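Local coordinates for DUF1214 domain-containing protein (Burkholderia cenocepacia, PDB 6ANS) that is of unknown function but carries two stretches of the DUF1214 family and binds a sodium ion in the crystal, at residues E49-T54 / E65-L70; G91-S96 / Y111-V116; R119-V124 / V171-P176; V292-T297 / H375-V380. All coordinates share one frame; numbering follows the deposited sequence.

Contact 1. Residues E49-T54 / E65-L70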
loop_
_atom_site.group_PDB
_atom_site.type_symbol
_atom_site.label_atom_id
_atom_site.label_comp_id
_atom_site.label_asym_id
_atom_site.label_seq_id
_atom_site.Cartn_x
_atom_site.Cartn_y
_atom_site.Cartn_z
ATOM N N GLU A 49 18.587 -13.024 8.372
ATOM C CA GLU A 49 19.778 -13.785 7.998
ATOM C C GLU A 49 20.040 -13.733 6.499
ATOM O O GLU A 49 21.193 -13.851 6.068
ATOM C CB GLU A 49 19.644 -15.232 8.467
ATOM C CG GLU A 49 19.512 -15.355 9.991
ATOM C CD GLU A 49 19.081 -16.745 10.454
ATOM O OE1 GLU A 49 18.827 -17.620 9.599
ATOM O OE2 GLU A 49 18.987 -16.960 11.683
ATOM N N GLN A 50 18.994 -13.569 5.682
ATOM C CA GLN A 50 19.228 -13.426 4.246
ATOM C C GLN A 50 19.981 -12.138 3.913
ATOM O O GLN A 50 20.685 -12.076 2.900
ATOM C CB GLN A 50 17.901 -13.454 3.487
ATOM C CG GLN A 50 17.111 -14.718 3.685
ATOM C CD GLN A 50 17.912 -15.947 3.320
ATOM O OE1 GLN A 50 18.724 -15.919 2.403
ATOM N NE2 GLN A 50 17.681 -17.035 4.040
ATOM N N ILE A 51 19.852 -11.108 4.749
ATOM C CA ILE A 51 20.575 -9.859 4.532
ATOM C C ILE A 51 22.010 -9.995 5.016
ATOM O O ILE A 51 22.941 -9.450 4.415
ATOM C CB ILE A 51 19.843 -8.715 5.256
ATOM C CG1 ILE A 51 18.374 -8.714 4.849
ATOM C CG2 ILE A 51 20.498 -7.354 4.972
ATOM C CD1 ILE A 51 18.170 -8.716 3.349
ATOM N N LEU A 52 22.205 -10.745 6.100
ATOM C CA LEU A 52 23.500 -10.900 6.742
ATOM C C LEU A 52 24.369 -11.975 6.101
ATOM O O LEU A 52 25.544 -12.077 6.469
ATOM C CB LEU A 52 23.300 -11.206 8.225
ATOM C CG LEU A 52 22.548 -10.090 8.967
ATOM C CD1 LEU A 52 22.209 -10.514 10.396
ATOM C CD2 LEU A 52 23.385 -8.810 8.972
ATOM N N ARG A 53 23.819 -12.766 5.176
ATOM C CA ARG A 53 24.570 -13.770 4.419
ATOM C C ARG A 53 25.959 -13.281 4.046
ATOM O O ARG A 53 26.130 -12.166 3.545
ATOM C CB ARG A 53 23.831 -14.143 3.135
ATOM C CG ARG A 53 22.587 -14.944 3.307
ATOM C CD ARG A 53 21.769 -14.947 2.007
ATOM N NE ARG A 53 22.442 -15.630 0.897
ATOM C CZ ARG A 53 21.791 -16.298 -0.055
ATOM N NH1 ARG A 53 20.475 -16.382 -0.001
ATOM N NH2 ARG A 53 22.442 -16.884 -1.056
ATOM N N THR A 54 26.945 -14.147 4.259
ATOM C CA THR A 54 28.320 -13.772 3.970
ATOM C C THR A 54 28.598 -13.698 2.477
ATOM O O THR A 54 29.582 -13.066 2.082
ATOM C CB THR A 54 29.287 -14.760 4.640
ATOM O OG1 THR A 54 28.993 -16.084 4.184
ATOM C CG2 THR A 54 29.170 -14.701 6.167
ATOM N N GLU A 65 19.755 -0.994 2.905
ATOM C CA GLU A 65 18.671 -1.227 1.958
ATOM C C GLU A 65 18.101 -2.627 2.089
ATOM O O GLU A 65 16.898 -2.820 1.891
ATOM C CB GLU A 65 19.149 -0.973 0.527
ATOM C CG GLU A 65 19.293 0.496 0.243
ATOM C CD GLU A 65 19.579 0.812 -1.204
ATOM O OE1 GLU A 65 19.978 -0.098 -1.950
ATOM O OE2 GLU A 65 19.419 1.989 -1.592
ATOM N N GLY A 66 18.934 -3.603 2.457
ATOM C CA GLY A 66 18.439 -4.960 2.607
ATOM C C GLY A 66 17.372 -5.094 3.673
ATOM O O GLY A 66 16.371 -5.785 3.476
ATOM N N PHE A 67 17.568 -4.445 4.826
ATOM C CA PHE A 67 16.538 -4.530 5.856
ATOM C C PHE A 67 15.291 -3.734 5.474
ATOM O O PHE A 67 14.174 -4.120 5.842
ATOM C CB PHE A 67 17.106 -4.088 7.207
ATOM C CG PHE A 67 18.107 -5.063 7.781
ATOM C CD1 PHE A 67 17.709 -6.330 8.193
ATOM C CD2 PHE A 67 19.446 -4.722 7.880
ATOM C CE1 PHE A 67 18.637 -7.246 8.709
ATOM C CE2 PHE A 67 20.377 -5.623 8.388
ATOM C CZ PHE A 67 19.974 -6.884 8.813
ATOM N N ARG A 68 15.440 -2.612 4.769
ATOM C CA ARG A 68 14.240 -1.959 4.255
ATOM C C ARG A 68 13.519 -2.869 3.276
ATOM O O ARG A 68 12.285 -2.972 3.289
ATOM C CB ARG A 68 14.573 -0.642 3.576
ATOM C CG ARG A 68 13.293 0.048 2.987
ATOM C CD ARG A 68 13.621 1.381 2.363
ATOM N NE ARG A 68 14.505 1.205 1.222
ATOM C CZ ARG A 68 14.974 2.198 0.474
ATOM N NH1 ARG A 68 14.650 3.458 0.740
ATOM N NH2 ARG A 68 15.763 1.926 -0.553
ATOM N N TYR A 69 14.293 -3.550 2.435
ATOM C CA TYR A 69 13.751 -4.518 1.489
ATOM C C TYR A 69 12.879 -5.551 2.187
ATOM O O TYR A 69 11.770 -5.844 1.731
ATOM C CB TYR A 69 14.926 -5.160 0.757
ATOM C CG TYR A 69 14.680 -6.401 -0.055
ATOM C CD1 TYR A 69 13.838 -6.388 -1.191
ATOM C CD2 TYR A 69 15.381 -7.560 0.236
ATOM C CE1 TYR A 69 13.675 -7.536 -1.976
ATOM C CE2 TYR A 69 15.240 -8.717 -0.541
ATOM C CZ TYR A 69 14.395 -8.706 -1.634
ATOM O OH TYR A 69 14.285 -9.864 -2.367
ATOM N N LEU A 70 13.350 -6.090 3.321
ATOM C CA LEU A 70 12.546 -7.060 4.064
ATOM C C LEU A 70 11.213 -6.459 4.484
ATOM O O LEU A 70 10.159 -7.089 4.323
ATOM C CB LEU A 70 13.301 -7.587 5.296
ATOM C CG LEU A 70 14.549 -8.454 5.137
ATOM C CD1 LEU A 70 14.922 -9.096 6.469
ATOM C CD2 LEU A 70 14.348 -9.526 4.063
#
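Ile51 points from helix 48-52 straight at helix 60-83 and sits as a knob in the hole formed by Gly66, Phe67, Tyr69 and Leu70. Its two branches divide the work. CG2, anti to the backbone N (chi1 of CG1 -52°), lies over the centre of the Phe67 ring in a CH-pi contact, 3.9 Å from CG2 to the centroid and 13° off the normal; the missing CB at Gly66 lets this branch come close. The other branch slides past Leu70 in the opposite direction, with Ile51 CG1 3.8 Å from Leu70 CD1, and ends with Ile51 CD1 3.4 Å from Gly66 O. Leu52 crosses Phe67 at about a right angle, CD2 meeting CZ at the ring edge at 3.9 Å. Beyond this pair of helices, Trp37 of the second subunit meets the Phe67 ring, and Trp312 touches Ile51. No hydrogen bond or salt bridge joins the two segments; the helices are held together here by shape and apolar burial, and the contact is itself part of the subunit interface.

Contact 2. Residues G91-S96 / Y111-V116. With PO4 (phosphate ion), chain E.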
loop_
_atom_site.group_PDB
_atom_site.type_symbol
_atom_site.label_atom_id
_atom_site.label_comp_id
_atom_site.label_asym_id
_atom_site.label_seq_id
_atom_site.Cartn_x
_atom_site.Cartn_y
_atom_site.Cartn_z
ATOM N N GLY A 91 -9.463 -9.082 -5.864
ATOM C CA GLY A 91 -9.207 -7.687 -6.162
ATOM C C GLY A 91 -7.752 -7.506 -6.519
ATOM O O GLY A 91 -6.889 -8.259 -6.060
ATOM N N PHE A 92 -7.484 -6.534 -7.381
ATOM C CA PHE A 92 -6.117 -6.225 -7.766
ATOM C C PHE A 92 -5.385 -5.441 -6.677
ATOM O O PHE A 92 -5.960 -4.573 -6.013
ATOM C CB PHE A 92 -6.106 -5.431 -9.075
ATOM C CG PHE A 92 -6.407 -6.260 -10.295
ATOM C CD1 PHE A 92 -5.593 -7.339 -10.638
ATOM C CD2 PHE A 92 -7.485 -5.959 -11.107
ATOM C CE1 PHE A 92 -5.860 -8.105 -11.771
ATOM C CE2 PHE A 92 -7.762 -6.719 -12.240
ATOM C CZ PHE A 92 -6.948 -7.795 -12.568
ATOM N N PHE A 93 -4.104 -5.747 -6.504
ATOM C CA PHE A 93 -3.179 -4.857 -5.823
ATOM C C PHE A 93 -1.888 -4.907 -6.626
ATOM O O PHE A 93 -1.745 -5.717 -7.538
ATOM C CB PHE A 93 -2.950 -5.266 -4.354
ATOM C CG PHE A 93 -2.202 -6.563 -4.214
ATOM C CD1 PHE A 93 -2.869 -7.779 -4.317
ATOM C CD2 PHE A 93 -0.828 -6.566 -4.005
ATOM C CE1 PHE A 93 -2.184 -8.982 -4.201
ATOM C CE2 PHE A 93 -0.124 -7.779 -3.890
ATOM C CZ PHE A 93 -0.811 -8.985 -3.997
ATOM N N SER A 94 -0.931 -4.056 -6.272
ATOM C CA SER A 94 0.319 -3.971 -7.011
ATOM C C SER A 94 1.403 -4.733 -6.269
ATOM O O SER A 94 1.777 -4.325 -5.170
ATOM C CB SER A 94 0.722 -2.505 -7.183
ATOM O OG SER A 94 2.070 -2.398 -7.600
ATOM N N PRO A 95 1.943 -5.838 -6.817
ATOM C CA PRO A 95 3.003 -6.575 -6.123
ATOM C C PRO A 95 4.394 -5.985 -6.306
ATOM O O PRO A 95 5.364 -6.564 -5.804
ATOM C CB PRO A 95 2.915 -7.976 -6.764
ATOM C CG PRO A 95 2.535 -7.673 -8.190
ATOM C CD PRO A 95 1.621 -6.447 -8.121
ATOM N N SER A 96 4.527 -4.890 -7.045
ATOM C CA SER A 96 5.773 -4.132 -7.120
ATOM C C SER A 96 5.446 -2.751 -7.656
ATOM O O SER A 96 4.637 -2.622 -8.581
ATOM C CB SER A 96 6.825 -4.793 -8.014
ATOM O OG SER A 96 7.575 -5.768 -7.307
ATOM N N TYR A 111 2.271 -3.181 -12.500
ATOM C CA TYR A 111 1.973 -4.563 -12.159
ATOM C C TYR A 111 0.656 -4.615 -11.413
ATOM O O TYR A 111 0.396 -3.791 -10.527
ATOM C CB TYR A 111 3.042 -5.188 -11.263
ATOM C CG TYR A 111 4.392 -5.428 -11.876
ATOM C CD1 TYR A 111 4.633 -6.560 -12.656
ATOM C CD2 TYR A 111 5.455 -4.565 -11.619
ATOM C CE1 TYR A 111 5.886 -6.805 -13.199
ATOM C CE2 TYR A 111 6.718 -4.802 -12.151
ATOM C CZ TYR A 111 6.921 -5.931 -12.941
ATOM O OH TYR A 111 8.157 -6.178 -13.466
ATOM N N GLN A 112 -0.144 -5.624 -11.728
ATOM C CA GLN A 112 -1.368 -5.863 -10.987
ATOM C C GLN A 112 -1.488 -7.353 -10.734
ATOM O O GLN A 112 -1.248 -8.159 -11.632
ATOM C CB GLN A 112 -2.588 -5.353 -11.741
ATOM C CG GLN A 112 -2.566 -3.843 -11.936
ATOM C CD GLN A 112 -3.847 -3.363 -12.562
ATOM O OE1 GLN A 112 -4.018 -3.423 -13.776
ATOM N NE2 GLN A 112 -4.790 -2.955 -11.720
ATOM N N TYR A 113 -1.886 -7.706 -9.519
ATOM C CA TYR A 113 -1.933 -9.086 -9.078
ATOM C C TYR A 113 -3.259 -9.300 -8.376
ATOM O O TYR A 113 -3.687 -8.463 -7.573
ATOM C CB TYR A 113 -0.747 -9.368 -8.129
ATOM C CG TYR A 113 -0.600 -10.757 -7.536
ATOM C CD1 TYR A 113 0.512 -11.533 -7.831
ATOM C CD2 TYR A 113 -1.533 -11.272 -6.644
ATOM C CE1 TYR A 113 0.685 -12.791 -7.272
ATOM C CE2 TYR A 113 -1.365 -12.540 -6.078
ATOM C CZ TYR A 113 -0.248 -13.289 -6.390
ATOM O OH TYR A 113 -0.067 -14.550 -5.839
ATOM N N ALA A 114 -3.904 -10.421 -8.673
ATOM C CA ALA A 114 -5.078 -10.844 -7.926
ATOM C C ALA A 114 -4.946 -12.319 -7.580
ATOM O O ALA A 114 -4.554 -13.135 -8.426
ATOM C CB ALA A 114 -6.369 -10.608 -8.712
ATOM N N ARG A 115 -5.290 -12.653 -6.339
ATOM C CA ARG A 115 -5.418 -14.049 -5.955
ATOM C C ARG A 115 -6.690 -14.608 -6.554
ATOM O O ARG A 115 -7.745 -13.978 -6.497
ATOM C CB ARG A 115 -5.457 -14.212 -4.435
ATOM C CG ARG A 115 -4.175 -13.847 -3.719
ATOM C CD ARG A 115 -3.038 -14.777 -4.119
ATOM N NE ARG A 115 -3.121 -16.105 -3.526
ATOM C CZ ARG A 115 -2.063 -16.899 -3.385
ATOM N NH1 ARG A 115 -0.869 -16.478 -3.793
ATOM N NH2 ARG A 115 -2.187 -18.106 -2.846
ATOM N N VAL A 116 -6.589 -15.787 -7.154
ATOM C CA VAL A 116 -7.743 -16.456 -7.710
ATOM C C VAL A 116 -7.691 -17.911 -7.248
ATOM O O VAL A 116 -6.684 -18.384 -6.725
ATOM C CB VAL A 116 -7.784 -16.337 -9.250
ATOM C CG1 VAL A 116 -7.945 -14.868 -9.684
ATOM C CG2 VAL A 116 -6.513 -16.902 -9.851
HETATM P P PO4 E . 9.346 -8.668 -15.583
HETATM O O1 PO4 E . 9.730 -8.267 -16.987
HETATM O O2 PO4 E . 10.414 -8.153 -14.671
HETATM O O3 PO4 E . 7.999 -8.113 -15.197
HETATM O O4 PO4 E . 9.282 -10.175 -15.559
HETATM O O HOH W 1 -7.548 -11.221 -5.157
HETATM O O HOH W 2 3.456 -1.352 -10.489
#
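The Phe93 ring has Tyr113 CB over one face, offset toward the rim, and its own CE1 lies 3.4 Å from Tyr113 CD2. The two side chains run side by side in the same direction with ring planes 47° apart, neither stacked nor edge-to-face. Phe93 gets there with CG between its backbone N and carbonyl carbon (chi1 68°). Pro95 continues this apolar row, its CG 3.7 Å from Tyr113 CB and its CD 3.7 Å from Tyr111 CB. At the edge of the Tyr111 ring, in plane, sits a phosphate oxygen: Tyr111 OH donates to O3 of the ion at 2.6 Å, and Tyr278, Arg194 and Arg366 bind the same phosphate. Phe92 leans obliquely on Gln112 CB and Ala114 CB, while Gln112 OE1 is hydrogen-bonded to Gln195 NE2. Between the backbones, Phe93 N donates to Tyr113 O at 2.9 Å, and Tyr113 N returns a bond to Phe93 O at 2.8 Å. This single antiparallel, hydrogen-bonded beta bridge docks a loop along outer strand 109-115, beside a pocket holding a phosphate, probably from the crystallisation liquor.

Contact 3. Residues R119-V124 / V171-P176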
loop_
_atom_site.group_PDB
_atom_site.type_symbol
_atom_site.label_atom_id
_atom_site.label_comp_id
_atom_site.label_asym_id
_atom_site.label_seq_id
_atom_site.Cartn_x
_atom_site.Cartn_y
_atom_site.Cartn_z
ATOM N N ARG A 119 -10.180 -23.416 -9.378
ATOM C CA ARG A 119 -11.385 -24.216 -9.522
ATOM C C ARG A 119 -12.620 -23.375 -9.818
ATOM O O ARG A 119 -13.694 -23.935 -10.045
ATOM C CB ARG A 119 -11.608 -25.041 -8.255
ATOM C CG ARG A 119 -10.446 -25.984 -7.928
ATOM C CD ARG A 119 -10.564 -26.512 -6.513
ATOM N NE ARG A 119 -10.542 -25.431 -5.532
ATOM C CZ ARG A 119 -10.677 -25.619 -4.221
ATOM N NH1 ARG A 119 -10.853 -26.846 -3.743
ATOM N NH2 ARG A 119 -10.651 -24.585 -3.389
ATOM N N CYS A 120 -12.493 -22.054 -9.823
ATOM C CA CYS A 120 -13.599 -21.139 -10.047
ATOM C C CYS A 120 -13.381 -20.414 -11.372
ATOM O O CYS A 120 -12.398 -20.652 -12.074
ATOM C CB CYS A 120 -13.717 -20.166 -8.861
ATOM S SG CYS A 120 -13.852 -21.049 -7.253
ATOM N N GLU A 121 -14.300 -19.514 -11.716
ATOM C CA GLU A 121 -14.181 -18.748 -12.952
ATOM C C GLU A 121 -14.275 -17.253 -12.665
ATOM O O GLU A 121 -15.016 -16.830 -11.773
ATOM C CB GLU A 121 -15.254 -19.177 -13.944
ATOM C CG GLU A 121 -15.164 -20.665 -14.308
ATOM C CD GLU A 121 -16.102 -21.030 -15.447
ATOM O OE1 GLU A 121 -17.299 -20.696 -15.351
ATOM O OE2 GLU A 121 -15.639 -21.628 -16.439
ATOM N N TYR A 122 -13.524 -16.458 -13.426
ATOM C CA TYR A 122 -13.402 -15.027 -13.194
ATOM C C TYR A 122 -13.567 -14.260 -14.499
ATOM O O TYR A 122 -13.192 -14.730 -15.581
ATOM C CB TYR A 122 -12.036 -14.676 -12.549
ATOM C CG TYR A 122 -11.849 -15.373 -11.220
ATOM C CD1 TYR A 122 -12.163 -14.741 -10.021
ATOM C CD2 TYR A 122 -11.390 -16.680 -11.172
ATOM C CE1 TYR A 122 -12.000 -15.397 -8.808
ATOM C CE2 TYR A 122 -11.233 -17.352 -9.972
ATOM C CZ TYR A 122 -11.538 -16.712 -8.796
ATOM O OH TYR A 122 -11.379 -17.391 -7.618
ATOM N N ARG A 123 -14.125 -13.066 -14.372
ATOM C CA ARG A 123 -14.240 -12.106 -15.462
ATOM C C ARG A 123 -13.357 -10.904 -15.146
ATOM O O ARG A 123 -13.472 -10.311 -14.066
ATOM C CB ARG A 123 -15.691 -11.655 -15.628
ATOM C CG ARG A 123 -16.061 -11.220 -17.014
ATOM C CD ARG A 123 -17.441 -10.555 -17.035
ATOM N NE ARG A 123 -18.389 -11.196 -16.129
ATOM C CZ ARG A 123 -19.131 -12.254 -16.440
ATOM N NH1 ARG A 123 -19.035 -12.808 -17.648
ATOM N NH2 ARG A 123 -19.970 -12.758 -15.544
ATOM N N VAL A 124 -12.468 -10.559 -16.071
ATOM C CA VAL A 124 -11.678 -9.335 -16.001
ATOM C C VAL A 124 -12.248 -8.376 -17.034
ATOM O O VAL A 124 -12.328 -8.719 -18.222
ATOM C CB VAL A 124 -10.185 -9.589 -16.254
ATOM C CG1 VAL A 124 -9.433 -8.267 -16.269
ATOM C CG2 VAL A 124 -9.616 -10.527 -15.195
ATOM N N VAL A 171 -11.981 -13.883 -19.627
ATOM C CA VAL A 171 -12.457 -14.922 -18.726
ATOM C C VAL A 171 -11.290 -15.817 -18.331
ATOM O O VAL A 171 -10.535 -16.298 -19.187
ATOM C CB VAL A 171 -13.601 -15.743 -19.340
ATOM C CG1 VAL A 171 -14.072 -16.787 -18.339
ATOM C CG2 VAL A 171 -14.747 -14.835 -19.720
ATOM N N LEU A 172 -11.141 -16.020 -17.032
ATOM C CA LEU A 172 -10.175 -16.937 -16.457
ATOM C C LEU A 172 -10.940 -18.201 -16.089
ATOM O O LEU A 172 -11.930 -18.135 -15.352
ATOM C CB LEU A 172 -9.523 -16.313 -15.221
ATOM C CG LEU A 172 -8.336 -15.356 -15.335
ATOM C CD1 LEU A 172 -8.515 -14.327 -16.412
ATOM C CD2 LEU A 172 -8.094 -14.665 -13.957
ATOM N N SER A 173 -10.499 -19.343 -16.600
ATOM C CA SER A 173 -11.211 -20.570 -16.281
ATOM C C SER A 173 -10.335 -21.772 -16.593
ATOM O O SER A 173 -9.534 -21.748 -17.532
ATOM C CB SER A 173 -12.527 -20.666 -17.062
ATOM O OG SER A 173 -13.275 -21.786 -16.628
ATOM N N ALA A 174 -10.498 -22.826 -15.795
ATOM C CA ALA A 174 -9.906 -24.096 -16.186
ATOM C C ALA A 174 -10.712 -24.759 -17.295
ATOM O O ALA A 174 -10.195 -25.646 -17.979
ATOM C CB ALA A 174 -9.790 -25.026 -14.978
ATOM N N THR A 175 -11.958 -24.341 -17.484
ATOM C CA THR A 175 -12.817 -24.837 -18.542
ATOM C C THR A 175 -12.662 -23.967 -19.787
ATOM O O THR A 175 -12.719 -22.740 -19.685
ATOM C CB THR A 175 -14.274 -24.850 -18.097
ATOM O OG1 THR A 175 -14.399 -25.648 -16.915
ATOM C CG2 THR A 175 -15.155 -25.459 -19.178
ATOM N N PRO A 176 -12.442 -24.556 -20.960
ATOM C CA PRO A 176 -12.280 -23.740 -22.172
ATOM C C PRO A 176 -13.531 -22.920 -22.463
ATOM O O PRO A 176 -14.655 -23.428 -22.431
ATOM C CB PRO A 176 -12.015 -24.778 -23.267
ATOM C CG PRO A 176 -11.539 -26.007 -22.529
ATOM C CD PRO A 176 -12.271 -25.996 -21.223
HETATM O O HOH W 3 -11.805 -23.040 -13.167
#
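Tyr122 and Leu172 form the close-packed half of the contact. They are an antiparallel hydrogen-bonded pair: Tyr122 N reaches Leu172 O at 3.0 Å and Leu172 N reaches Tyr122 O at 2.8 Å, both nearly straight. Their side chains share the buried face, CB to CB 4.0 Å, and the Leu172 and Val124 side chains cross obliquely, CD1 of Leu172 4.1 Å from CG2 of Val124. Toward the strand ends the pairing gives way to polar links. Ser173 OG, anti to its backbone N (chi1 -173°), donates to Glu121 OE2 and also accepts from Thr175 N at 3.0 Å, closing an ST turn. The serine-carboxylate distance is too short to be taken literally. Arg177 forms a salt bridge with the same carboxylate oxygen, which probably helps to balance the charge of Glu121. Further out, a water bridges Cys120 O and Ala174 N at 2.7 and 2.9 Å, where Ala174 and Thr175 are exposed. Strand 122-125 lies between 167-173 and 207-212 in a mixed sheet; Leu191 of strand 188-196 packs on both Val124 and Leu172.

Contact 4. Residues V292-T297 / H375-V380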
loop_
_atom_site.group_PDB
_atom_site.type_symbol
_atom_site.label_atom_id
_atom_site.label_comp_id
_atom_site.label_asym_id
_atom_site.label_seq_id
_atom_site.Cartn_x
_atom_site.Cartn_y
_atom_site.Cartn_z
ATOM N N VAL A 292 30.377 0.297 -19.662
ATOM C CA VAL A 292 29.917 0.619 -21.006
ATOM C C VAL A 292 29.246 -0.615 -21.586
ATOM O O VAL A 292 29.899 -1.644 -21.794
ATOM C CB VAL A 292 31.076 1.077 -21.902
ATOM C CG1 VAL A 292 30.545 1.477 -23.285
ATOM C CG2 VAL A 292 31.847 2.219 -21.239
ATOM N N ILE A 293 27.947 -0.507 -21.860
ATOM C CA ILE A 293 27.149 -1.589 -22.425
ATOM C C ILE A 293 26.829 -1.237 -23.870
ATOM O O ILE A 293 26.437 -0.100 -24.161
ATOM C CB ILE A 293 25.855 -1.815 -21.621
ATOM C CG1 ILE A 293 26.151 -1.886 -20.115
ATOM C CG2 ILE A 293 25.130 -3.065 -22.096
ATOM C CD1 ILE A 293 24.900 -1.888 -19.248
ATOM N N ASP A 294 26.983 -2.213 -24.769
ATOM C CA ASP A 294 26.783 -2.012 -26.200
ATOM C C ASP A 294 25.994 -3.164 -26.791
ATOM O O ASP A 294 26.269 -4.331 -26.491
ATOM C CB ASP A 294 28.110 -1.919 -26.960
ATOM C CG ASP A 294 28.802 -0.599 -26.769
ATOM O OD1 ASP A 294 28.282 0.424 -27.255
ATOM O OD2 ASP A 294 29.868 -0.584 -26.120
ATOM N N VAL A 295 25.045 -2.827 -27.659
ATOM C CA VAL A 295 24.447 -3.767 -28.600
ATOM C C VAL A 295 24.688 -3.213 -30.000
ATOM O O VAL A 295 24.476 -2.018 -30.245
ATOM C CB VAL A 295 22.946 -3.991 -28.326
ATOM C CG1 VAL A 295 22.757 -4.753 -27.010
ATOM C CG2 VAL A 295 22.179 -2.671 -28.306
ATOM N N ASP A 296 25.214 -4.059 -30.893
ATOM C CA ASP A 296 25.609 -3.578 -32.216
ATOM C C ASP A 296 24.402 -3.272 -33.087
ATOM O O ASP A 296 24.456 -2.366 -33.924
ATOM C CB ASP A 296 26.523 -4.600 -32.887
ATOM C CG ASP A 296 27.836 -4.766 -32.144
ATOM O OD1 ASP A 296 28.241 -3.809 -31.453
ATOM O OD2 ASP A 296 28.449 -5.851 -32.227
ATOM N N THR A 297 23.312 -4.008 -32.902
ATOM C CA THR A 297 22.048 -3.752 -33.571
ATOM C C THR A 297 20.944 -3.816 -32.528
ATOM O O THR A 297 21.133 -4.351 -31.433
ATOM C CB THR A 297 21.760 -4.780 -34.679
ATOM O OG1 THR A 297 21.703 -6.091 -34.103
ATOM C CG2 THR A 297 22.842 -4.753 -35.761
ATOM N N HIS A 375 22.853 -9.863 -27.973
ATOM C CA HIS A 375 23.443 -10.007 -26.645
ATOM C C HIS A 375 24.375 -8.841 -26.343
ATOM O O HIS A 375 25.372 -8.666 -27.053
ATOM C CB HIS A 375 24.188 -11.324 -26.557
ATOM C CG HIS A 375 23.294 -12.517 -26.684
ATOM N ND1 HIS A 375 21.956 -12.478 -26.354
ATOM C CD2 HIS A 375 23.536 -13.777 -27.120
ATOM C CE1 HIS A 375 21.417 -13.665 -26.561
ATOM N NE2 HIS A 375 22.355 -14.474 -27.021
ATOM N N PRO A 376 24.113 -8.041 -25.311
ATOM C CA PRO A 376 25.000 -6.911 -25.018
ATOM C C PRO A 376 26.408 -7.359 -24.649
ATOM O O PRO A 376 26.610 -8.396 -24.012
ATOM C CB PRO A 376 24.312 -6.215 -23.835
ATOM C CG PRO A 376 22.891 -6.699 -23.862
ATOM C CD PRO A 376 22.977 -8.104 -24.377
ATOM N N ARG A 377 27.384 -6.562 -25.065
ATOM C CA ARG A 377 28.742 -6.652 -24.562
ATOM C C ARG A 377 28.978 -5.502 -23.591
ATOM O O ARG A 377 28.289 -4.478 -23.628
ATOM C CB ARG A 377 29.767 -6.607 -25.700
ATOM C CG ARG A 377 29.619 -5.442 -26.656
ATOM C CD ARG A 377 30.498 -5.626 -27.912
ATOM N NE ARG A 377 30.284 -4.563 -28.899
ATOM C CZ ARG A 377 30.826 -3.352 -28.806
ATOM N NH1 ARG A 377 31.617 -3.061 -27.781
ATOM N NH2 ARG A 377 30.589 -2.435 -29.735
ATOM N N THR A 378 29.945 -5.696 -22.695
ATOM C CA THR A 378 30.247 -4.727 -21.654
ATOM C C THR A 378 31.755 -4.559 -21.538
ATOM O O THR A 378 32.528 -5.451 -21.896
ATOM C CB THR A 378 29.700 -5.159 -20.287
ATOM O OG1 THR A 378 30.451 -6.288 -19.822
ATOM C CG2 THR A 378 28.217 -5.536 -20.379
ATOM N N ARG A 379 32.166 -3.404 -21.016
ATOM C CA ARG A 379 33.546 -3.203 -20.596
ATOM C C ARG A 379 33.574 -2.094 -19.552
ATOM O O ARG A 379 32.699 -1.223 -19.529
ATOM C CB ARG A 379 34.467 -2.878 -21.777
ATOM C CG ARG A 379 34.250 -1.530 -22.412
ATOM C CD ARG A 379 35.039 -1.409 -23.716
ATOM N NE ARG A 379 35.071 -0.032 -24.202
ATOM C CZ ARG A 379 34.091 0.532 -24.902
ATOM N NH1 ARG A 379 33.001 -0.170 -25.189
ATOM N NH2 ARG A 379 34.198 1.796 -25.306
ATOM N N VAL A 380 34.541 -2.184 -18.642
ATOM C CA VAL A 380 34.742 -1.188 -17.595
ATOM C C VAL A 380 35.853 -0.233 -18.007
ATOM O O VAL A 380 36.941 -0.665 -18.404
ATOM C CB VAL A 380 35.070 -1.852 -16.248
ATOM C CG1 VAL A 380 35.359 -0.779 -15.201
ATOM C CG2 VAL A 380 33.915 -2.743 -15.802
HETATM O O HOH W 4 30.912 -2.230 -24.351
HETATM O O HOH W 5 26.331 -6.934 -29.688
#
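Val292 and Arg379, and Asp294 and Arg377, are antiparallel hydrogen-bonded pairs flanking the non-hydrogen-bonded pair Ile293-Thr378. Four backbone bonds join them, from Val292 N to Arg379 O at 2.8 Å to Arg379 N to Val292 O at 3.0 Å. Ionic contacts occupy the face bearing both arginines. The Arg377 guanidinium lies flat over Asp294, whose CB is 3.6 Å above its centre; the planes stack 27° apart, and Asp294 OD2 is attracted to NH1 by charge alone. At the edge of that guanidinium, Arg377 NH2 donates in plane to the syn lone pair of Asp296 OD1 at 3.2 Å. Arg379 is nearly coplanar with the Asp294 carboxylate, but its NH1 bond to OD2, at 3.3 Å, is weak. A water reinforces the site, donating to Asp294 OD2 at 2.6 Å and to Val292 O; Asp294 OD1 bonds to Thr339. Apolar contacts fill the other face: Ile293 CG2 lies 3.7 Å from Pro376 CB, and Val295 CG1 is equally far from Pro376 CG. Trp365 of strand 360-368 backs these three residues. Strand 377-382 forms the outer edge of a mixed sheet, with 289-295 between it and 338-343.

Overall arrangement
From the N terminus the four contacts follow in series, none nesting or crossing another. Contact 1 closes the short turn from helix 48-52 into helix 60-83, at the helical layer against the second subunit. Contact 2 then closes the later part of the connection from that helix to strand 109-115, its nearest atoms about 8 Å from contact 1. Contact 3 closes a longer excursion between strands 122-125 and 167-173; Val116 packs on Tyr122 and Leu172, joining contacts 2 and 3. Contact 4 closes the longest loop, with 77 residues between its segments, in a mixed sheet whose strand order, 3-2-1-4, repeats that of the sheet holding contact 3. These two lie about 44 Å apart, centre to centre.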